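Local coordinates for NAD nucleotidase (Haemophilus influenzae, PDB 3ZTV), which hydrolyses NAD to adenosine and nicotinamide riboside in the periplasm, acting as both a pyrophosphatase and a 5'-nucleotidase, with zinc at its metal sites, at residues Thr39-Gly44 against His298-Lys303; Leu294-Lys299 against Ser331-Asp336; Ser444-Val449 against Glu501-Asn506; Ala470-Glu475 against Val490-Lys495. All blocks are in the same frame, centred on the assembly; numbering follows the deposited sequence.

Contact 1. Residues Thr39-Gly44 against His298-Lys303; sequences TKVDIG and HKLQVK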
loop_
_atom_site.group_PDB
_atom_site.type_symbol
_atom_site.label_atom_id
_atom_site.label_comp_id
_atom_site.label_asym_id
_atom_site.label_seq_id
_atom_site.Cartn_x
_atom_site.Cartn_y
_atom_site.Cartn_z
ATOM N N THR A 39 44.191 7.853 15.029
ATOM C CA THR A 39 44.142 8.039 16.466
ATOM C C THR A 39 42.915 7.337 17.027
ATOM O O THR A 39 41.794 7.536 16.535
ATOM C CB THR A 39 44.085 9.545 16.804
ATOM O OG1 THR A 39 45.175 10.218 16.157
ATOM C CG2 THR A 39 44.159 9.782 18.298
ATOM N N LYS A 40 43.122 6.503 18.040
ATOM C CA LYS A 40 42.015 5.879 18.752
ATOM C C LYS A 40 41.514 6.849 19.802
ATOM O O LYS A 40 42.302 7.411 20.568
ATOM C CB LYS A 40 42.461 4.586 19.440
ATOM C CG LYS A 40 42.683 3.392 18.523
ATOM C CD LYS A 40 43.108 2.163 19.327
ATOM C CE LYS A 40 43.218 0.926 18.447
ATOM N NZ LYS A 40 43.632 -0.265 19.243
ATOM N N VAL A 41 40.196 7.043 19.826
ATOM C CA VAL A 41 39.537 7.933 20.776
ATOM C C VAL A 41 38.255 7.269 21.270
ATOM O O VAL A 41 37.784 6.303 20.663
ATOM C CB VAL A 41 39.185 9.295 20.129
ATOM C CG1 VAL A 41 40.441 9.963 19.587
ATOM C CG2 VAL A 41 38.132 9.128 19.025
ATOM N N ASP A 42 37.713 7.769 22.378
ATOM C CA ASP A 42 36.408 7.332 22.858
ATOM C C ASP A 42 35.344 8.356 22.484
ATOM O O ASP A 42 35.575 9.568 22.601
ATOM C CB ASP A 42 36.423 7.138 24.373
ATOM C CG ASP A 42 37.287 5.965 24.797
ATOM O OD1 ASP A 42 37.284 4.942 24.082
ATOM O OD2 ASP A 42 37.985 6.081 25.824
ATOM N N ILE A 43 34.189 7.864 22.033
ATOM C CA ILE A 43 33.048 8.715 21.695
ATOM C C ILE A 43 31.772 8.214 22.348
ATOM O O ILE A 43 31.649 7.044 22.710
ATOM C CB ILE A 43 32.800 8.795 20.169
ATOM C CG1 ILE A 43 32.733 7.399 19.538
ATOM C CG2 ILE A 43 33.871 9.636 19.490
ATOM C CD1 ILE A 43 32.177 7.389 18.114
ATOM N N GLY A 44 30.827 9.127 22.527
ATOM C CA GLY A 44 29.483 8.745 22.894
ATOM C C GLY A 44 29.241 8.458 24.359
ATOM O O GLY A 44 29.936 8.971 25.242
ATOM N N HIS A 298 40.278 12.110 26.814
ATOM C CA HIS A 298 41.185 11.330 27.666
ATOM C C HIS A 298 41.925 10.191 26.968
ATOM O O HIS A 298 42.990 9.762 27.437
ATOM C CB HIS A 298 40.448 10.835 28.914
ATOM C CG HIS A 298 39.873 11.944 29.737
ATOM N ND1 HIS A 298 40.660 12.891 30.360
ATOM C CD2 HIS A 298 38.592 12.285 30.009
ATOM C CE1 HIS A 298 39.887 13.754 30.994
ATOM N NE2 HIS A 298 38.627 13.409 30.797
ATOM N N LYS A 299 41.374 9.694 25.867
ATOM C CA LYS A 299 42.049 8.679 25.069
ATOM C C LYS A 299 42.478 9.284 23.750
ATOM O O LYS A 299 41.646 9.647 22.915
ATOM C CB LYS A 299 41.159 7.452 24.821
ATOM C CG LYS A 299 41.818 6.376 23.940
ATOM C CD LYS A 299 40.864 5.234 23.605
ATOM C CE LYS A 299 40.636 4.325 24.799
ATOM N NZ LYS A 299 39.571 3.321 24.510
ATOM N N LEU A 300 43.785 9.403 23.567
ATOM C CA LEU A 300 44.336 9.891 22.314
ATOM C C LEU A 300 45.531 9.010 21.980
ATOM O O LEU A 300 46.681 9.358 22.282
ATOM C CB LEU A 300 44.762 11.355 22.443
ATOM C CG LEU A 300 43.663 12.376 22.770
ATOM C CD1 LEU A 300 44.276 13.697 23.208
ATOM C CD2 LEU A 300 42.697 12.586 21.602
ATOM N N GLN A 301 45.261 7.861 21.375
ATOM C CA GLN A 301 46.301 6.859 21.144
ATOM C C GLN A 301 46.691 6.750 19.677
ATOM O O GLN A 301 45.837 6.736 18.793
ATOM C CB GLN A 301 45.854 5.494 21.668
ATOM C CG GLN A 301 45.626 5.460 23.166
ATOM C CD GLN A 301 45.077 4.134 23.639
ATOM O OE1 GLN A 301 44.959 3.185 22.863
ATOM N NE2 GLN A 301 44.731 4.064 24.917
ATOM N N VAL A 302 47.996 6.689 19.423
ATOM C CA VAL A 302 48.513 6.467 18.082
ATOM C C VAL A 302 49.441 5.249 18.094
ATOM O O VAL A 302 50.006 4.902 19.134
ATOM C CB VAL A 302 49.259 7.707 17.546
ATOM C CG1 VAL A 302 48.332 8.926 17.545
ATOM C CG2 VAL A 302 50.506 7.979 18.376
ATOM N N LYS A 303 49.575 4.589 16.951
ATOM C CA LYS A 303 50.372 3.365 16.855
ATOM C C LYS A 303 51.852 3.696 16.717
ATOM O O LYS A 303 52.240 4.460 15.833
ATOM C CB LYS A 303 49.902 2.533 15.657
ATOM C CG LYS A 303 50.505 1.141 15.542
ATOM C CD LYS A 303 49.952 0.434 14.310
ATOM C CE LYS A 303 50.514 -0.971 14.139
ATOM N NZ LYS A 303 49.763 -1.984 14.930
HETATM O O HOH W 1 39.091 9.961 23.678
HETATM O O HOH W 2 38.388 4.057 27.629
#
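Lys40 and Gln301 form a hydrogen-bonded antiparallel pair, the single bridge between Thr39-Gly44 and His298-Lys303, where the strand axes run at 154° and approach to 4.8 Å. Lys40 N donates to Gln301 O at 2.8 Å, and Gln301 N returns a nearly straight bond to Lys40 O at 3.1 Å. Beyond this pair the backbones are joined by a water that accepts from Asp42 N and donates to Lys299 O.

Lys299 suits this end because its chain is long enough to pass Lys40 O and reach Asp42. CG stands opposite the backbone N (chi1 178°), and a bend at chi3 (-74°) then turns the amine onto the carboxylate of Asp42. NZ meets OD1 of Asp42 on its syn side at 2.8 Å in a salt bridge, the two side chains crossing at about a right angle; Glu29 is a second anionic partner of that amine. Branched and apolar groups serve the buried side: Val41 CG1 rests on Leu300 CD2 at 4.0 Å, and Leu300 continues onto helix 314-325. Lys40 sends its extended chain to a cation-pi contact with Trp309, while the amide of Gln301 is held by Glu311. The arrangement is a short antiparallel bridge between two beta hairpins, 28-34 with 37-43 and 301-303 with 309-311.

Contact 2. Residues Leu294-Lys299 against Ser331-Asp336; sequences LMSSHK and SLDDHD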
loop_
_atom_site.group_PDB
_atom_site.type_symbol
_atom_site.label_atom_id
_atom_site.label_comp_id
_atom_site.label_asym_id
_atom_site.label_seq_id
_atom_site.Cartn_x
_atom_site.Cartn_y
_atom_site.Cartn_z
ATOM N N LEU A 294 30.165 13.623 20.093
ATOM C CA LEU A 294 30.481 13.618 21.512
ATOM C C LEU A 294 31.752 12.813 21.726
ATOM O O LEU A 294 31.763 11.605 21.495
ATOM C CB LEU A 294 29.318 12.994 22.286
ATOM C CG LEU A 294 27.943 13.608 21.981
ATOM C CD1 LEU A 294 26.845 12.794 22.649
ATOM C CD2 LEU A 294 27.884 15.074 22.408
ATOM N N MET A 295 32.818 13.470 22.173
ATOM C CA MET A 295 34.132 12.833 22.239
ATOM C C MET A 295 34.829 13.083 23.573
ATOM O O MET A 295 34.715 14.166 24.150
ATOM C CB MET A 295 34.999 13.340 21.080
ATOM C CG MET A 295 36.316 12.590 20.873
ATOM S SD MET A 295 37.217 13.170 19.421
ATOM C CE MET A 295 36.092 12.628 18.136
ATOM N N SER A 296 35.517 12.062 24.077
ATOM C CA SER A 296 36.377 12.217 25.243
ATOM C C SER A 296 37.727 12.824 24.872
ATOM O O SER A 296 38.238 12.595 23.778
ATOM C CB SER A 296 36.597 10.861 25.904
ATOM O OG SER A 296 37.528 10.965 26.970
ATOM N N SER A 297 38.295 13.600 25.792
ATOM C CA SER A 297 39.641 14.133 25.607
ATOM C C SER A 297 40.702 13.205 26.190
ATOM O O SER A 297 41.895 13.485 26.073
ATOM C CB SER A 297 39.770 15.499 26.281
ATOM O OG SER A 297 39.720 15.361 27.687
ATOM N N HIS A 298 40.278 12.110 26.814
ATOM C CA HIS A 298 41.185 11.330 27.666
ATOM C C HIS A 298 41.925 10.191 26.968
ATOM O O HIS A 298 42.990 9.762 27.437
ATOM C CB HIS A 298 40.448 10.835 28.914
ATOM C CG HIS A 298 39.873 11.944 29.737
ATOM N ND1 HIS A 298 40.660 12.891 30.360
ATOM C CD2 HIS A 298 38.592 12.285 30.009
ATOM C CE1 HIS A 298 39.887 13.754 30.994
ATOM N NE2 HIS A 298 38.627 13.409 30.797
ATOM N N LYS A 299 41.374 9.694 25.867
ATOM C CA LYS A 299 42.049 8.679 25.069
ATOM C C LYS A 299 42.478 9.284 23.750
ATOM O O LYS A 299 41.646 9.647 22.915
ATOM C CB LYS A 299 41.159 7.452 24.821
ATOM C CG LYS A 299 41.818 6.376 23.940
ATOM C CD LYS A 299 40.864 5.234 23.605
ATOM C CE LYS A 299 40.636 4.325 24.799
ATOM N NZ LYS A 299 39.571 3.321 24.510
ATOM N N SER A 331 32.348 17.998 20.511
ATOM C CA SER A 331 32.048 18.436 21.860
ATOM C C SER A 331 32.786 17.524 22.830
ATOM O O SER A 331 32.516 16.325 22.898
ATOM C CB SER A 331 30.545 18.362 22.105
ATOM O OG SER A 331 30.195 18.969 23.332
ATOM N N LEU A 332 33.725 18.082 23.586
ATOM C CA LEU A 332 34.570 17.276 24.477
ATOM C C LEU A 332 34.056 17.178 25.908
ATOM O O LEU A 332 33.677 18.180 26.519
ATOM C CB LEU A 332 36.006 17.819 24.513
ATOM C CG LEU A 332 36.774 17.819 23.197
ATOM C CD1 LEU A 332 38.026 18.686 23.306
ATOM C CD2 LEU A 332 37.136 16.411 22.760
ATOM N N ASP A 333 34.061 15.952 26.434
ATOM C CA ASP A 333 33.899 15.684 27.864
ATOM C C ASP A 333 32.596 16.193 28.470
ATOM O O ASP A 333 32.574 16.634 29.618
ATOM C CB ASP A 333 35.098 16.237 28.653
ATOM C CG ASP A 333 36.416 15.615 28.229
ATOM O OD1 ASP A 333 36.450 14.414 27.883
ATOM O OD2 ASP A 333 37.431 16.342 28.246
ATOM N N ASP A 334 31.500 16.123 27.719
ATOM C CA ASP A 334 30.201 16.418 28.312
ATOM C C ASP A 334 29.838 15.303 29.286
ATOM O O ASP A 334 29.981 14.128 28.966
ATOM C CB ASP A 334 29.103 16.499 27.251
ATOM C CG ASP A 334 29.375 17.542 26.198
ATOM O OD1 ASP A 334 29.324 18.752 26.512
ATOM O OD2 ASP A 334 29.618 17.139 25.046
ATOM N N HIS A 335 29.361 15.663 30.467
ATOM C CA HIS A 335 28.846 14.656 31.387
ATOM C C HIS A 335 27.766 15.225 32.297
ATOM O O HIS A 335 27.809 16.390 32.691
ATOM C CB HIS A 335 29.966 13.946 32.165
ATOM C CG HIS A 335 30.736 14.843 33.078
ATOM N ND1 HIS A 335 30.640 14.759 34.451
ATOM C CD2 HIS A 335 31.630 15.826 32.821
ATOM C CE1 HIS A 335 31.436 15.659 35.001
ATOM N NE2 HIS A 335 32.048 16.320 34.033
ATOM N N ASP A 336 26.760 14.405 32.578
ATOM C CA ASP A 336 25.593 14.829 33.335
ATOM C C ASP A 336 25.590 14.104 34.669
ATOM O O ASP A 336 25.675 12.882 34.707
ATOM C CB ASP A 336 24.323 14.478 32.558
ATOM C CG ASP A 336 23.058 14.820 33.317
ATOM O OD1 ASP A 336 22.870 16.002 33.666
ATOM O OD2 ASP A 336 22.243 13.908 33.577
HETATM O O HOH W 3 35.288 12.111 28.969
#
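Asp333 takes two hydrogen bonds from Ser297, one on each carboxylate oxygen, just past the paired ends of strand 284-295 and the edge strand 330-332, which run parallel in a seven-stranded mixed sheet. Ser297 OG donates to the syn lone pair of Asp333 OD2 at 2.6 Å. Its backbone N reaches Asp333 OD1 at 2.9 Å, also on the syn side but 30° out of the carboxylate plane. Serine fits here because its hydroxyl, set between its own N and carbonyl carbon (chi1 69°), stands close enough to the main chain for both donors to grip one acid; the pair of bonds should restrain rotation of the carboxylate. A water that donates to Asp333 OD1 also lies by Ser296 OG, and that hydroxyl accepts from His298 N to make an ST turn.

Within the sheet, Leu294 pairs with Ser331 and Met295 with Leu332. Met295 N donates to Ser331 O at 3.0 Å, and Met295 O accepts from Asp333 N. Asp333 has a positive phi of 59°, by which the chain turns away as the strand ends.

The side chains of Met295 and Leu332 share one face, where both pack on Leu324 of helix 314-325. On the other face, Leu294 lies against Val49 of helix 46-59. Ser331 OG, also bonded by Lys52, donates to Asp334 OD2, while Asp334 OD1 makes a salt bridge with Lys55. Across the strands, the leucine methyl CD2 of Leu332 lies 4.1 Å from Met295 CB.

Contact 3. Residues Ser444-Val449 against Glu501-Asn506; sequences SLVKQV and EPIDDN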
loop_
_atom_site.group_PDB
_atom_site.type_symbol
_atom_site.label_atom_id
_atom_site.label_comp_id
_atom_site.label_asym_id
_atom_site.label_seq_id
_atom_site.Cartn_x
_atom_site.Cartn_y
_atom_site.Cartn_z
ATOM N N SER A 444 23.577 -21.022 -6.810
ATOM C CA SER A 444 24.854 -21.106 -7.514
ATOM C C SER A 444 25.922 -20.236 -6.846
ATOM O O SER A 444 27.100 -20.592 -6.812
ATOM C CB SER A 444 24.686 -20.712 -8.983
ATOM O OG SER A 444 24.189 -19.388 -9.095
ATOM N N LEU A 445 25.502 -19.092 -6.313
ATOM C CA LEU A 445 26.420 -18.197 -5.613
ATOM C C LEU A 445 26.775 -18.718 -4.224
ATOM O O LEU A 445 27.865 -18.452 -3.717
ATOM C CB LEU A 445 25.825 -16.793 -5.514
ATOM C CG LEU A 445 25.703 -16.029 -6.834
ATOM C CD1 LEU A 445 24.859 -14.781 -6.645
ATOM C CD2 LEU A 445 27.077 -15.679 -7.385
ATOM N N VAL A 446 25.849 -19.441 -3.604
ATOM C CA VAL A 446 26.131 -20.082 -2.324
ATOM C C VAL A 446 27.240 -21.110 -2.522
ATOM O O VAL A 446 28.193 -21.159 -1.747
ATOM C CB VAL A 446 24.887 -20.749 -1.708
ATOM C CG1 VAL A 446 25.261 -21.497 -0.424
ATOM C CG2 VAL A 446 23.807 -19.704 -1.429
ATOM N N LYS A 447 27.123 -21.915 -3.575
ATOM C CA LYS A 447 28.177 -22.868 -3.908
ATOM C C LYS A 447 29.506 -22.142 -4.103
ATOM O O LYS A 447 30.533 -22.552 -3.557
ATOM C CB LYS A 447 27.824 -23.662 -5.169
ATOM C CG LYS A 447 26.716 -24.694 -4.986
ATOM C CD LYS A 447 26.431 -25.431 -6.295
ATOM C CE LYS A 447 25.448 -26.575 -6.109
ATOM N NZ LYS A 447 25.014 -27.176 -7.412
ATOM N N GLN A 448 29.479 -21.057 -4.873
ATOM C CA GLN A 448 30.701 -20.324 -5.174
ATOM C C GLN A 448 31.381 -19.748 -3.929
ATOM O O GLN A 448 32.600 -19.782 -3.815
ATOM C CB GLN A 448 30.451 -19.221 -6.205
ATOM C CG GLN A 448 31.737 -18.623 -6.734
ATOM C CD GLN A 448 32.621 -19.656 -7.414
ATOM O OE1 GLN A 448 32.226 -20.271 -8.409
ATOM N NE2 GLN A 448 33.821 -19.854 -6.880
ATOM N N VAL A 449 30.606 -19.214 -2.990
ATOM C CA VAL A 449 31.243 -18.648 -1.806
ATOM C C VAL A 449 31.911 -19.736 -0.953
ATOM O O VAL A 449 32.972 -19.498 -0.376
ATOM C CB VAL A 449 30.303 -17.733 -0.970
ATOM C CG1 VAL A 449 29.304 -18.541 -0.179
ATOM C CG2 VAL A 449 31.123 -16.841 -0.038
ATOM N N GLU A 501 17.199 -31.079 1.638
ATOM C CA GLU A 501 16.979 -31.173 0.202
ATOM C C GLU A 501 18.232 -30.710 -0.527
ATOM O O GLU A 501 19.022 -29.944 0.022
ATOM C CB GLU A 501 15.806 -30.282 -0.216
ATOM C CG GLU A 501 14.493 -30.576 0.493
ATOM C CD GLU A 501 13.401 -29.579 0.139
ATOM O OE1 GLU A 501 13.728 -28.410 -0.158
ATOM O OE2 GLU A 501 12.211 -29.967 0.151
ATOM N N PRO A 502 18.427 -31.164 -1.774
ATOM C CA PRO A 502 19.552 -30.656 -2.563
ATOM C C PRO A 502 19.414 -29.151 -2.775
ATOM O O PRO A 502 18.302 -28.660 -2.954
ATOM C CB PRO A 502 19.419 -31.408 -3.896
ATOM C CG PRO A 502 18.017 -31.904 -3.933
ATOM C CD PRO A 502 17.604 -32.131 -2.522
ATOM N N ILE A 503 20.523 -28.418 -2.730
ATOM C CA ILE A 503 20.459 -26.995 -3.027
ATOM C C ILE A 503 20.029 -26.822 -4.482
ATOM O O ILE A 503 20.348 -27.657 -5.333
ATOM C CB ILE A 503 21.803 -26.268 -2.753
ATOM C CG1 ILE A 503 21.593 -24.751 -2.715
ATOM C CG2 ILE A 503 22.850 -26.654 -3.792
ATOM C CD1 ILE A 503 22.769 -23.979 -2.126
ATOM N N ASP A 504 19.290 -25.751 -4.750
ATOM C CA ASP A 504 18.796 -25.432 -6.087
ATOM C C ASP A 504 19.569 -24.227 -6.619
ATOM O O ASP A 504 19.471 -23.129 -6.069
ATOM C CB ASP A 504 17.299 -25.114 -6.005
ATOM C CG ASP A 504 16.677 -24.804 -7.358
ATOM O OD1 ASP A 504 17.405 -24.478 -8.313
ATOM O OD2 ASP A 504 15.434 -24.871 -7.451
ATOM N N ASP A 505 20.343 -24.435 -7.681
ATOM C CA ASP A 505 21.179 -23.385 -8.254
ATOM C C ASP A 505 20.428 -22.086 -8.546
ATOM O O ASP A 505 21.009 -21.002 -8.490
ATOM C CB ASP A 505 21.841 -23.867 -9.550
ATOM C CG ASP A 505 22.992 -24.821 -9.306
ATOM O OD1 ASP A 505 23.441 -24.942 -8.145
ATOM O OD2 ASP A 505 23.457 -25.442 -10.289
ATOM N N ASN A 506 19.145 -22.202 -8.872
ATOM C CA ASN A 506 18.375 -21.054 -9.339
ATOM C C ASN A 506 17.473 -20.424 -8.281
ATOM O O ASN A 506 16.944 -19.330 -8.485
ATOM C CB ASN A 506 17.555 -21.435 -10.576
ATOM C CG ASN A 506 18.428 -21.835 -11.750
ATOM O OD1 ASN A 506 19.461 -21.217 -12.010
ATOM N ND2 ASN A 506 18.021 -22.882 -12.459
HETATM O O HOH W 4 21.902 -19.146 -10.824
HETATM O O HOH W 5 22.414 -28.580 -7.090
#
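Lys447 CE is pressed to 3.5 Å from Ile503 CG2, tighter than ordinary van der Waals contact, where the two side chains run antiparallel, alongside each other, as the lysine heads for an acid. The lysine chain, extended beyond CG, ends with NZ 2.8 Å from Asp505 OD1 in a salt bridge. The amine comes to the syn side of that oxygen, only 16° out of the carboxylate plane, and the two side chains cross at about a right angle. A water accepts from the same NZ and donates to Ile503 O, so the ammonium group is tied to the loop at two places. Lysine suits this partly exposed position: its methylene chain can lie along an apolar neighbour while its charge stays near solvent.

One turn earlier, Ser444 N donates to Asp505 O at 3.1 Å. The C=O...N angle is a bent 114°, the donor arriving well to the side of the carbonyl. A second water bonds both Ser444 OG and the same carbonyl, which therefore accepts twice.

Inward, Ile503 CD1 sits 3.9 Å from Val446 CB, a pairing of branched residues that joins the helix to the sheet; Ile503 also touches Val490 and Val492, and Val446 touches Val511. Asp504 OD1 accepts from Asn506 N in an Asx turn, which probably helps to hold the loop's shape. Altogether the contact pins the loop after strand 500-502 to the first turns of helix 443-460, at the surface of the C-terminal 5'-nucleotidase domain.

Contact 4. Residues Ala470-Glu475 against Val490-Lys495; sequences AGIRYE and VEVLNK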
loop_
_atom_site.group_PDB
_atom_site.type_symbol
_atom_site.label_atom_id
_atom_site.label_comp_id
_atom_site.label_asym_id
_atom_site.label_seq_id
_atom_site.Cartn_x
_atom_site.Cartn_y
_atom_site.Cartn_z
ATOM N N ALA A 470 24.892 -23.625 9.149
ATOM C CA ALA A 470 23.685 -24.113 9.794
ATOM C C ALA A 470 22.559 -24.011 8.772
ATOM O O ALA A 470 22.443 -23.004 8.082
ATOM C CB ALA A 470 23.361 -23.279 11.021
ATOM N N GLY A 471 21.736 -25.051 8.665
ATOM C CA GLY A 471 20.713 -25.095 7.630
ATOM C C GLY A 471 21.287 -25.421 6.259
ATOM O O GLY A 471 20.555 -25.489 5.262
ATOM N N ILE A 472 22.607 -25.597 6.211
ATOM C CA ILE A 472 23.318 -26.022 5.007
ATOM C C ILE A 472 24.400 -26.999 5.434
ATOM O O ILE A 472 25.023 -26.824 6.477
ATOM C CB ILE A 472 23.943 -24.829 4.234
ATOM C CG1 ILE A 472 24.564 -25.308 2.916
ATOM C CG2 ILE A 472 24.962 -24.095 5.103
ATOM C CD1 ILE A 472 24.910 -24.197 1.931
ATOM N N ARG A 473 24.597 -28.049 4.641
ATOM C CA ARG A 473 25.652 -29.013 4.909
ATOM C C ARG A 473 26.251 -29.427 3.579
ATOM O O ARG A 473 25.572 -29.392 2.552
ATOM C CB ARG A 473 25.118 -30.222 5.689
ATOM C CG ARG A 473 24.115 -31.074 4.936
ATOM C CD ARG A 473 23.494 -32.115 5.853
ATOM N NE ARG A 473 22.635 -33.040 5.117
ATOM C CZ ARG A 473 21.794 -33.895 5.692
ATOM N NH1 ARG A 473 21.686 -33.936 7.013
ATOM N NH2 ARG A 473 21.056 -34.706 4.943
ATOM N N TYR A 474 27.528 -29.790 3.588
ATOM C CA TYR A 474 28.185 -30.112 2.332
ATOM C C TYR A 474 29.308 -31.125 2.502
ATOM O O TYR A 474 29.826 -31.332 3.603
ATOM C CB TYR A 474 28.695 -28.833 1.634
ATOM C CG TYR A 474 29.870 -28.173 2.325
ATOM C CD1 TYR A 474 29.683 -27.220 3.325
ATOM C CD2 TYR A 474 31.174 -28.503 1.975
ATOM C CE1 TYR A 474 30.776 -26.619 3.959
ATOM C CE2 TYR A 474 32.266 -27.910 2.598
ATOM C CZ TYR A 474 32.064 -26.973 3.589
ATOM O OH TYR A 474 33.167 -26.406 4.202
ATOM N N GLU A 475 29.634 -31.777 1.390
ATOM C CA GLU A 475 30.809 -32.626 1.290
ATOM C C GLU A 475 31.723 -32.000 0.251
ATOM O O GLU A 475 31.262 -31.460 -0.759
ATOM C CB GLU A 475 30.436 -34.053 0.865
ATOM C CG GLU A 475 31.651 -34.972 0.688
ATOM C CD GLU A 475 31.294 -36.430 0.448
ATOM O OE1 GLU A 475 30.112 -36.807 0.608
ATOM O OE2 GLU A 475 32.216 -37.200 0.099
ATOM N N VAL A 490 25.820 -30.473 -1.855
ATOM C CA VAL A 490 25.344 -29.398 -0.981
ATOM C C VAL A 490 23.847 -29.557 -0.754
ATOM O O VAL A 490 23.080 -29.681 -1.711
ATOM C CB VAL A 490 25.620 -28.002 -1.568
ATOM C CG1 VAL A 490 25.124 -26.922 -0.616
ATOM C CG2 VAL A 490 27.101 -27.823 -1.858
ATOM N N GLU A 491 23.449 -29.584 0.514
ATOM C CA GLU A 491 22.048 -29.670 0.891
ATOM C C GLU A 491 21.654 -28.484 1.756
ATOM O O GLU A 491 22.467 -27.959 2.528
ATOM C CB GLU A 491 21.773 -30.959 1.663
ATOM C CG GLU A 491 22.084 -32.239 0.907
ATOM C CD GLU A 491 22.137 -33.427 1.837
ATOM O OE1 GLU A 491 21.074 -34.041 2.066
ATOM O OE2 GLU A 491 23.232 -33.726 2.358
ATOM N N VAL A 492 20.396 -28.080 1.624
ATOM C CA VAL A 492 19.818 -27.034 2.457
ATOM C C VAL A 492 18.569 -27.561 3.163
ATOM O O VAL A 492 17.751 -28.264 2.560
ATOM C CB VAL A 492 19.468 -25.793 1.622
ATOM C CG1 VAL A 492 18.725 -24.758 2.468
ATOM C CG2 VAL A 492 20.728 -25.198 1.008
ATOM N N LEU A 493 18.433 -27.238 4.445
ATOM C CA LEU A 493 17.296 -27.668 5.248
ATOM C C LEU A 493 16.024 -26.917 4.857
ATOM O O LEU A 493 15.976 -25.684 4.894
ATOM C CB LEU A 493 17.601 -27.458 6.734
ATOM C CG LEU A 493 16.565 -27.906 7.765
ATOM C CD1 LEU A 493 16.173 -29.361 7.547
ATOM C CD2 LEU A 493 17.089 -27.696 9.179
ATOM N N ASN A 494 14.996 -27.663 4.459
ATOM C CA ASN A 494 13.695 -27.065 4.186
ATOM C C ASN A 494 13.075 -26.587 5.491
ATOM O O ASN A 494 12.749 -27.390 6.363
ATOM C CB ASN A 494 12.774 -28.066 3.484
ATOM C CG ASN A 494 11.465 -27.440 3.030
ATOM O OD1 ASN A 494 10.835 -26.681 3.767
ATOM N ND2 ASN A 494 11.056 -27.753 1.806
ATOM N N LYS A 495 12.921 -25.275 5.625
ATOM C CA LYS A 495 12.493 -24.687 6.888
ATOM C C LYS A 495 11.020 -24.958 7.190
ATOM O O LYS A 495 10.683 -25.492 8.249
ATOM C CB LYS A 495 12.780 -23.184 6.904
ATOM C CG LYS A 495 13.062 -22.639 8.288
ATOM C CD LYS A 495 13.833 -21.335 8.222
ATOM C CE LYS A 495 14.248 -20.892 9.611
ATOM N NZ LYS A 495 14.879 -19.548 9.604
#
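A beta hairpin of strands 472-477 and 487-493 contains this contact, in which the antiparallel axes lie 4.8 Å apart at 165°. Arg473 and Glu491 are its hydrogen-bonded pair: Arg473 N donates to Glu491 O at 3.0 Å, and Glu491 N answers to Arg473 O at 2.9 Å. Gly471 O extends the pairing by accepting from Leu493 N. Gly471 itself has a positive phi, a conformation glycine adopts easily.

The same two residues meet again through their side chains. Arg473 grips Glu491 side-on, NE to OE2 at 2.9 Å and NH2 to OE1 at 3.0 Å, so each carboxylate oxygen has its own donor. The acid lies at the guanidinium edge, but the two planes are 58° apart and both nitrogens come from above the carboxylate plane. Arginine reaches this far because its chain runs straight from CG to NE after leaving between its backbone N and carbonyl carbon (chi1 65°). Its guanidinium also makes a cation-pi contact with Trp500.

The opposite face is apolar, in keeping with its burial. Ile472 CD1 packs on Val490 CG1 at 3.7 Å, and Val490 CG2 touches Tyr474 CB at 4.0 Å; the tyrosine hydroxyl is bonded to Pro467 O. Beyond this layer, Ile472 and Val492 lean on Leu404 of strand 404-408, while strands 567-570 and 500-502 flank the hairpin within its sheet.

Contacts 1 and 2 form one neighbourhood and share His298 and Lys299: the strand at 39-44 also bonds to 294-296, so the chain leaving strand 284-295 is held from both sides. Contacts 3 and 4 make a second neighbourhood, with centres 44 to 50 Å from the first, in the C-terminal domain; strand 500-502 pairs with 487-493, and Val446 packs on Ile472. Contact 4 is the buried one, contact 3 lies at the surface, and contacts 1 and 2 are intermediate. Lysine-carboxylate bridges appear in 1 and 3, a two-pronged arginine-glutamate pair in 4, and in contact 2 an uncharged serine holds the acid. Waters join the segments in 1, 2 and 3.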